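Cruciform cutting endonuclease 1, mitochondrial (Schizosaccharomyces pombe, PDB 1KCF) resolves Holliday junctions as a homodimer, cutting four-way DNA junctions at the point of strand exchange after CT and TT sequences, and seems important for maintaining mitochondrial DNA. Local coordinates at residues N74-N79 / W85-Q90; D96-L101 / E139-A144. All coordinates share one frame; numbering follows the deposited sequence.

Along the chain the two contacts come in series: contact 1 closes within the loop between strand 65-73 and helix 91-109, and contact 2 opens on that same helix, pairing it with helix 128-151. Their centres lie about 13 Å apart, on the same side of the chain's centre. They touch through side chains: the ring of W85 lies against D96 and L97, and L75 packs on L97 and L101. The loop after strand 65-73 is thus packed onto helix 91-109, which in turn packs on helix 128-151, all within the RNase H-like catalytic region, where D46 of strand 42-47 binds magnesium.

Contact 1 (N74-N79 / W85-Q90); sequences NLTEKN and WTEDFQ
T76 and E87 meet where two irregular segments of one loop run past each other, the CA atoms of T76 and E87 being 5.8 Å apart. The methyl CG2 of T76 comes within 3.3 Å of E87 OE1, with T76 OG1 farther from the same oxygen, at 3.6 Å. E87 reaches this place because its CG stands anti to the backbone N (chi1 -158°) and the chain runs on extended, bringing CG and the carboxylate past the threonine branches. On T76 the first torsion sets CG2 anti to the backbone N and turns OG1 toward the indole of W85, whose CZ3 lies 4.2 Å away. The W85 ring also presents its edge to a backbone oxygen: L75 O lies in the ring plane, 3.6 Å from W85 CE3. One face of the indole carries E87 CA, 3.8 Å above the plane and offset toward the rim, while NE1 bonds to S93 O. A water joins the backbones, donating to T76 O and accepting from E87 N, each at 3.1 Å. Residues 74-77 form a type I turn, and N79 ND2 closes over it with a 2.8 Å hydrogen bond to E77 O. D88 OD1 accepts from Q90 N in an Asx turn, with Q90 at the N-cap of helix 91-109, leading the loop straight into that helix. A glycine in place of T76 would probably open a gap beside the E87 carboxylate and the W85 edge, and leave E87 freer to swing. No direct hydrogen bond spans the two segments, and the E87 carboxylate has a weak, long ion pair with K50; van der Waals contact, the edge-on carbonyl and one bridging water therefore join the two, while W85 and L75 tie the loop to helix 91-109.

Contact 2 (D96-L101 / E139-A144); sequences DLSIQL and ESMLYA
S98 sits against M141 and L142 where helices 91-109 and 128-151 come close, the CA atoms of S98 and L142 being 5.9 Å apart. Van der Waals packing carries the whole contact, in two groups. The first is serine against methionine: S98 CB points at the other helix and lies 3.6 Å from M141 CB, while S98 OG touches M141 CB at 3.2 Å. Farther out along the methionine, the sulfur SD comes within 3.4 Å of S98 OG. M141 CG is anti to the carbonyl carbon (chi1 -62°) and the rest of the chain is extended, which carries SD past the serine and takes the end of the side chain away from helix 91-109. The second group sets a methyl against a backbone oxygen: L142 leans across so that its CD2 rests 3.6 Å from S98 O and 4.4 Å from S98 CB.

Polar bonding stays within the helix. S98 OG, beside its own backbone N (chi1 -59°), hydrogen-bonds to M94 O one turn earlier, so the buried hydroxyl is satisfied by its own helix although it lies among methionine atoms. The small serine is consistent with the close approach of the backbones here.

The two helices pack together in the RNase H-like fold of the resolvase. Around this point L138, one turn before L142, takes S98 and L101 from helix 91-109, and L145 meets I99. L142 also reaches the sheet, touching M116 of strand 113-118 and L47 of strand 42-47, where E139 forms a salt bridge with R118. Helix 128-151 meets the second subunit as well: S140 packs on M137 and A144 on M141 of that chain, so the helix lies between helix 91-109, the sheet and the dimer partner.

Contact 1 (N74-N79 / W85-Q90)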
ATOM      1  N   ASN A  74      -4.274  -0.055  19.767  1.00 47.28           N
ATOM      2  CA  ASN A  74      -3.767   1.237  19.339  1.00 49.03           C
ATOM      3  C   ASN A  74      -2.298   0.962  19.055  1.00 49.44           C
ATOM      4  O   ASN A  74      -1.488   0.867  19.976  1.00 49.90           O
ATOM      5  CB  ASN A  74      -3.922   2.270  20.454  1.00 48.51           C
ATOM      6  CG  ASN A  74      -3.454   3.654  20.036  1.00 48.86           C
ATOM      7  OD1 ASN A  74      -3.874   4.660  20.607  1.00 48.64           O
ATOM      8  ND2 ASN A  74      -2.577   3.710  19.039  1.00 47.61           N
ATOM      9  N   LEU A  75      -1.974   0.812  17.773  1.00 50.25           N
ATOM     10  CA  LEU A  75      -0.620   0.502  17.331  1.00 52.42           C
ATOM     11  C   LEU A  75       0.412   1.599  17.604  1.00 54.45           C
ATOM     12  O   LEU A  75       1.575   1.470  17.229  1.00 53.87           O
ATOM     13  CB  LEU A  75      -0.647   0.158  15.836  1.00 50.64           C
ATOM     14  CG  LEU A  75      -1.696  -0.891  15.429  1.00 51.46           C
ATOM     15  CD1 LEU A  75      -1.575  -1.210  13.944  1.00 50.44           C
ATOM     16  CD2 LEU A  75      -1.508  -2.158  16.256  1.00 51.37           C
ATOM     17  N   THR A  76      -0.013   2.671  18.262  1.00 56.85           N
ATOM     18  CA  THR A  76       0.878   3.781  18.587  1.00 60.28           C
ATOM     19  C   THR A  76       1.381   3.675  20.024  1.00 61.20           C
ATOM     20  O   THR A  76       2.408   4.256  20.377  1.00 61.82           O
ATOM     21  CB  THR A  76       0.157   5.140  18.403  1.00 61.05           C
ATOM     22  OG1 THR A  76      -0.011   5.401  17.005  1.00 62.15           O
ATOM     23  CG2 THR A  76       0.958   6.270  19.030  1.00 64.94           C
ATOM     24  N   GLU A  77       0.652   2.927  20.845  1.00 62.47           N
ATOM     25  CA  GLU A  77       1.008   2.736  22.246  1.00 64.59           C
ATOM     26  C   GLU A  77       1.210   1.254  22.524  1.00 64.44           C
ATOM     27  O   GLU A  77       1.176   0.433  21.606  1.00 67.08           O
ATOM     28  CB  GLU A  77      -0.110   3.260  23.154  1.00 66.57           C
ATOM     29  CG  GLU A  77      -0.486   4.714  22.928  1.00 70.94           C
ATOM     30  CD  GLU A  77      -1.610   5.164  23.846  1.00 73.65           C
ATOM     31  OE1 GLU A  77      -2.700   4.554  23.795  1.00 73.64           O
ATOM     32  OE2 GLU A  77      -1.403   6.126  24.617  1.00 75.46           O
ATOM     33  N   LYS A  78       1.424   0.914  23.790  1.00 62.44           N
ATOM     34  CA  LYS A  78       1.603  -0.477  24.174  1.00 61.18           C
ATOM     35  C   LYS A  78       0.298  -1.188  23.837  1.00 59.66           C
ATOM     36  O   LYS A  78      -0.783  -0.694  24.160  1.00 59.35           O
ATOM     37  CB  LYS A  78       1.892  -0.579  25.668  1.00 61.75           C
ATOM     38  N   ASN A  79       0.396  -2.344  23.191  1.00 57.62           N
ATOM     39  CA  ASN A  79      -0.796  -3.085  22.800  1.00 55.22           C
ATOM     40  C   ASN A  79      -0.614  -4.590  22.924  1.00 54.64           C
ATOM     41  O   ASN A  79       0.504  -5.080  23.061  1.00 54.68           O
ATOM     42  CB  ASN A  79      -1.162  -2.723  21.362  1.00 54.97           C
ATOM     43  CG  ASN A  79      -0.006  -2.936  20.405  1.00 53.91           C
ATOM     44  OD1 ASN A  79       0.308  -4.067  20.036  1.00 54.40           O
ATOM     45  ND2 ASN A  79       0.644  -1.849  20.013  1.00 52.28           N
ATOM     46  N   TRP A  85       6.024   0.484  17.726  1.00 58.78           N
ATOM     47  CA  TRP A  85       6.112   1.361  16.573  1.00 57.44           C
ATOM     48  C   TRP A  85       5.873   2.814  16.957  1.00 60.23           C
ATOM     49  O   TRP A  85       4.892   3.138  17.624  1.00 60.21           O
ATOM     50  CB  TRP A  85       5.082   0.935  15.530  1.00 52.90           C
ATOM     51  CG  TRP A  85       5.109   1.747  14.281  1.00 47.68           C
ATOM     52  CD1 TRP A  85       6.057   1.717  13.304  1.00 45.28           C
ATOM     53  CD2 TRP A  85       4.124   2.696  13.856  1.00 45.65           C
ATOM     54  NE1 TRP A  85       5.724   2.586  12.292  1.00 44.88           N
ATOM     55  CE2 TRP A  85       4.539   3.200  12.608  1.00 45.61           C
ATOM     56  CE3 TRP A  85       2.927   3.168  14.411  1.00 44.77           C
ATOM     57  CZ2 TRP A  85       3.802   4.152  11.899  1.00 46.30           C
ATOM     58  CZ3 TRP A  85       2.192   4.116  13.708  1.00 44.22           C
ATOM     59  CH2 TRP A  85       2.633   4.597  12.464  1.00 44.78           C
ATOM     60  N   THR A  86       6.776   3.684  16.525  1.00 62.69           N
ATOM     61  CA  THR A  86       6.662   5.103  16.816  1.00 66.06           C
ATOM     62  C   THR A  86       5.851   5.772  15.715  1.00 67.87           C
ATOM     63  O   THR A  86       6.149   5.610  14.530  1.00 69.10           O
ATOM     64  CB  THR A  86       8.052   5.761  16.909  1.00 65.76           C
ATOM     65  OG1 THR A  86       8.784   5.167  17.990  1.00 67.49           O
ATOM     66  CG2 THR A  86       7.923   7.255  17.156  1.00 65.22           C
ATOM     67  N   GLU A  87       4.827   6.521  16.110  1.00 68.81           N
ATOM     68  CA  GLU A  87       3.970   7.202  15.151  1.00 69.15           C
ATOM     69  C   GLU A  87       4.798   7.983  14.139  1.00 69.27           C
ATOM     70  O   GLU A  87       5.568   8.871  14.500  1.00 70.39           O
ATOM     71  CB  GLU A  87       3.000   8.141  15.875  1.00 70.05           C
ATOM     72  CG  GLU A  87       1.756   8.484  15.064  1.00 70.56           C
ATOM     73  CD  GLU A  87       0.721   9.252  15.868  1.00 71.51           C
ATOM     74  OE1 GLU A  87       0.549   8.950  17.069  1.00 72.85           O
ATOM     75  OE2 GLU A  87       0.063  10.148  15.295  1.00 71.16           O
ATOM     76  N   ASP A  88       4.636   7.631  12.869  1.00 68.38           N
ATOM     77  CA  ASP A  88       5.341   8.276  11.767  1.00 67.93           C
ATOM     78  C   ASP A  88       4.701   7.723  10.503  1.00 67.59           C
ATOM     79  O   ASP A  88       4.827   6.535  10.206  1.00 69.27           O
ATOM     80  CB  ASP A  88       6.827   7.914  11.790  1.00 68.30           C
ATOM     81  CG  ASP A  88       7.626   8.661  10.736  1.00 68.27           C
ATOM     82  OD1 ASP A  88       7.059   8.995   9.675  1.00 68.00           O
ATOM     83  OD2 ASP A  88       8.829   8.905  10.962  1.00 69.75           O
ATOM     84  N   PHE A  89       4.017   8.580   9.758  1.00 66.16           N
ATOM     85  CA  PHE A  89       3.339   8.136   8.555  1.00 65.32           C
ATOM     86  C   PHE A  89       4.151   8.290   7.277  1.00 65.53           C
ATOM     87  O   PHE A  89       3.604   8.501   6.193  1.00 64.91           O
ATOM     88  CB  PHE A  89       1.996   8.854   8.447  1.00 64.97           C
ATOM     89  CG  PHE A  89       1.180   8.774   9.708  1.00 65.08           C
ATOM     90  CD1 PHE A  89       1.093   9.862  10.566  1.00 64.31           C
ATOM     91  CD2 PHE A  89       0.538   7.591  10.059  1.00 64.36           C
ATOM     92  CE1 PHE A  89       0.380   9.779  11.756  1.00 65.07           C
ATOM     93  CE2 PHE A  89      -0.178   7.496  11.249  1.00 66.06           C
ATOM     94  CZ  PHE A  89      -0.256   8.594  12.100  1.00 65.68           C
ATOM     95  N   GLN A  90       5.467   8.172   7.418  1.00 65.59           N
ATOM     96  CA  GLN A  90       6.371   8.251   6.281  1.00 65.48           C
ATOM     97  C   GLN A  90       6.377   6.857   5.646  1.00 65.20           C
ATOM     98  O   GLN A  90       6.416   5.852   6.354  1.00 63.53           O
ATOM     99  CB  GLN A  90       7.771   8.628   6.752  1.00 64.33           C
TER
HETATM  100  O   HOH W   1       4.271   6.379  19.181  1.00 81.72           O

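Contact 2 (D96-L101 / E139-A144)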
ATOM      1  N   ASP A  96       7.388  -0.512   7.894  1.00 47.37           N
ATOM      2  CA  ASP A  96       7.850  -1.119   9.136  1.00 47.99           C
ATOM      3  C   ASP A  96       6.665  -1.623   9.957  1.00 46.77           C
ATOM      4  O   ASP A  96       6.696  -2.726  10.497  1.00 46.34           O
ATOM      5  CB  ASP A  96       8.642  -0.098   9.953  1.00 52.30           C
ATOM      6  CG  ASP A  96       9.097  -0.647  11.288  1.00 56.59           C
ATOM      7  OD1 ASP A  96       9.826  -1.659  11.300  1.00 59.03           O
ATOM      8  OD2 ASP A  96       8.721  -0.066  12.327  1.00 62.99           O
ATOM      9  N   LEU A  97       5.623  -0.802  10.054  1.00 42.83           N
ATOM     10  CA  LEU A  97       4.433  -1.184  10.801  1.00 42.08           C
ATOM     11  C   LEU A  97       3.707  -2.328  10.092  1.00 40.26           C
ATOM     12  O   LEU A  97       3.270  -3.286  10.731  1.00 38.17           O
ATOM     13  CB  LEU A  97       3.490   0.016  10.947  1.00 41.26           C
ATOM     14  CG  LEU A  97       2.155  -0.221  11.663  1.00 41.91           C
ATOM     15  CD1 LEU A  97       2.397  -0.553  13.128  1.00 38.58           C
ATOM     16  CD2 LEU A  97       1.295   1.024  11.540  1.00 39.40           C
ATOM     17  N   SER A  98       3.583  -2.223   8.773  1.00 38.10           N
ATOM     18  CA  SER A  98       2.902  -3.249   7.997  1.00 42.43           C
ATOM     19  C   SER A  98       3.588  -4.604   8.128  1.00 44.15           C
ATOM     20  O   SER A  98       2.924  -5.634   8.225  1.00 42.74           O
ATOM     21  CB  SER A  98       2.845  -2.851   6.523  1.00 41.80           C
ATOM     22  OG  SER A  98       2.175  -1.614   6.357  1.00 46.31           O
ATOM     23  N   ILE A  99       4.917  -4.598   8.134  1.00 45.89           N
ATOM     24  CA  ILE A  99       5.680  -5.835   8.241  1.00 46.43           C
ATOM     25  C   ILE A  99       5.505  -6.496   9.605  1.00 46.31           C
ATOM     26  O   ILE A  99       5.324  -7.708   9.687  1.00 47.31           O
ATOM     27  CB  ILE A  99       7.175  -5.573   7.939  1.00 47.40           C
ATOM     28  CG1 ILE A  99       7.319  -5.188   6.463  1.00 47.02           C
ATOM     29  CG2 ILE A  99       8.016  -6.808   8.249  1.00 47.78           C
ATOM     30  CD1 ILE A  99       8.701  -4.704   6.069  1.00 48.45           C
ATOM     31  N   GLN A 100       5.540  -5.709  10.677  1.00 46.50           N
ATOM     32  CA  GLN A 100       5.356  -6.276  12.010  1.00 46.71           C
ATOM     33  C   GLN A 100       3.931  -6.808  12.138  1.00 46.93           C
ATOM     34  O   GLN A 100       3.705  -7.929  12.595  1.00 47.62           O
ATOM     35  CB  GLN A 100       5.577  -5.219  13.095  1.00 48.26           C
ATOM     36  CG  GLN A 100       6.928  -4.533  13.076  1.00 50.98           C
ATOM     37  CD  GLN A 100       7.155  -3.694  14.322  1.00 52.28           C
ATOM     38  OE1 GLN A 100       7.668  -2.573  14.251  1.00 54.93           O
ATOM     39  NE2 GLN A 100       6.773  -4.235  15.475  1.00 50.80           N
ATOM     40  N   LEU A 101       2.967  -5.988  11.736  1.00 46.69           N
ATOM     41  CA  LEU A 101       1.567  -6.369  11.814  1.00 45.89           C
ATOM     42  C   LEU A 101       1.323  -7.640  11.009  1.00 44.91           C
ATOM     43  O   LEU A 101       0.592  -8.524  11.441  1.00 44.77           O
ATOM     44  CB  LEU A 101       0.691  -5.235  11.286  1.00 46.25           C
ATOM     45  CG  LEU A 101      -0.795  -5.272  11.635  1.00 49.39           C
ATOM     46  CD1 LEU A 101      -0.983  -5.492  13.140  1.00 47.98           C
ATOM     47  CD2 LEU A 101      -1.433  -3.953  11.203  1.00 48.95           C
ATOM     48  N   GLU A 139      -3.475  -0.859   4.155  1.00 44.93           N
ATOM     49  CA  GLU A 139      -4.138  -1.870   3.348  1.00 46.28           C
ATOM     50  C   GLU A 139      -3.258  -2.292   2.176  1.00 44.16           C
ATOM     51  O   GLU A 139      -3.037  -3.482   1.950  1.00 43.46           O
ATOM     52  CB  GLU A 139      -5.469  -1.324   2.824  1.00 48.65           C
ATOM     53  CG  GLU A 139      -6.138  -2.188   1.770  1.00 54.78           C
ATOM     54  CD  GLU A 139      -7.465  -1.614   1.303  1.00 59.81           C
ATOM     55  OE1 GLU A 139      -8.453  -1.715   2.059  1.00 63.43           O
ATOM     56  OE2 GLU A 139      -7.522  -1.055   0.186  1.00 62.72           O
ATOM     57  N   SER A 140      -2.761  -1.305   1.436  1.00 42.15           N
ATOM     58  CA  SER A 140      -1.918  -1.551   0.272  1.00 41.36           C
ATOM     59  C   SER A 140      -0.673  -2.370   0.584  1.00 38.66           C
ATOM     60  O   SER A 140      -0.343  -3.302  -0.147  1.00 38.40           O
ATOM     61  CB  SER A 140      -1.491  -0.231  -0.366  1.00 40.51           C
ATOM     62  OG  SER A 140      -2.598   0.435  -0.931  1.00 46.41           O
ATOM     63  N   MET A 141       0.017  -2.010   1.658  1.00 35.75           N
ATOM     64  CA  MET A 141       1.232  -2.714   2.042  1.00 37.52           C
ATOM     65  C   MET A 141       0.954  -4.149   2.485  1.00 36.22           C
ATOM     66  O   MET A 141       1.683  -5.070   2.106  1.00 35.17           O
ATOM     67  CB  MET A 141       1.964  -1.936   3.142  1.00 36.48           C
ATOM     68  CG  MET A 141       2.411  -0.546   2.686  1.00 38.26           C
ATOM     69  SD  MET A 141       3.456   0.328   3.870  1.00 42.98           S
ATOM     70  CE  MET A 141       4.232   1.548   2.808  1.00 38.99           C
ATOM     71  N   LEU A 142      -0.100  -4.338   3.276  1.00 36.85           N
ATOM     72  CA  LEU A 142      -0.470  -5.667   3.747  1.00 37.89           C
ATOM     73  C   LEU A 142      -0.767  -6.581   2.564  1.00 38.69           C
ATOM     74  O   LEU A 142      -0.405  -7.756   2.576  1.00 40.32           O
ATOM     75  CB  LEU A 142      -1.691  -5.591   4.670  1.00 38.34           C
ATOM     76  CG  LEU A 142      -1.456  -4.979   6.055  1.00 38.82           C
ATOM     77  CD1 LEU A 142      -2.759  -4.979   6.831  1.00 37.28           C
ATOM     78  CD2 LEU A 142      -0.392  -5.776   6.806  1.00 37.82           C
ATOM     79  N   TYR A 143      -1.420  -6.035   1.544  1.00 38.15           N
ATOM     80  CA  TYR A 143      -1.757  -6.793   0.344  1.00 40.64           C
ATOM     81  C   TYR A 143      -0.496  -7.185  -0.424  1.00 43.10           C
ATOM     82  O   TYR A 143      -0.361  -8.323  -0.893  1.00 42.07           O
ATOM     83  CB  TYR A 143      -2.670  -5.964  -0.558  1.00 43.00           C
ATOM     84  CG  TYR A 143      -4.096  -6.451  -0.580  1.00 47.27           C
ATOM     85  CD1 TYR A 143      -4.490  -7.469  -1.448  1.00 49.87           C
ATOM     86  CD2 TYR A 143      -5.042  -5.932   0.303  1.00 47.60           C
ATOM     87  CE1 TYR A 143      -5.790  -7.964  -1.433  1.00 52.27           C
ATOM     88  CE2 TYR A 143      -6.342  -6.417   0.330  1.00 50.84           C
ATOM     89  CZ  TYR A 143      -6.710  -7.433  -0.538  1.00 53.24           C
ATOM     90  OH  TYR A 143      -7.992  -7.926  -0.502  1.00 56.52           O
ATOM     91  N   ALA A 144       0.424  -6.234  -0.559  1.00 40.37           N
ATOM     92  CA  ALA A 144       1.667  -6.497  -1.258  1.00 40.00           C
ATOM     93  C   ALA A 144       2.426  -7.604  -0.531  1.00 39.99           C
ATOM     94  O   ALA A 144       2.886  -8.562  -1.153  1.00 41.65           O
ATOM     95  CB  ALA A 144       2.511  -5.230  -1.321  1.00 39.20           C
TER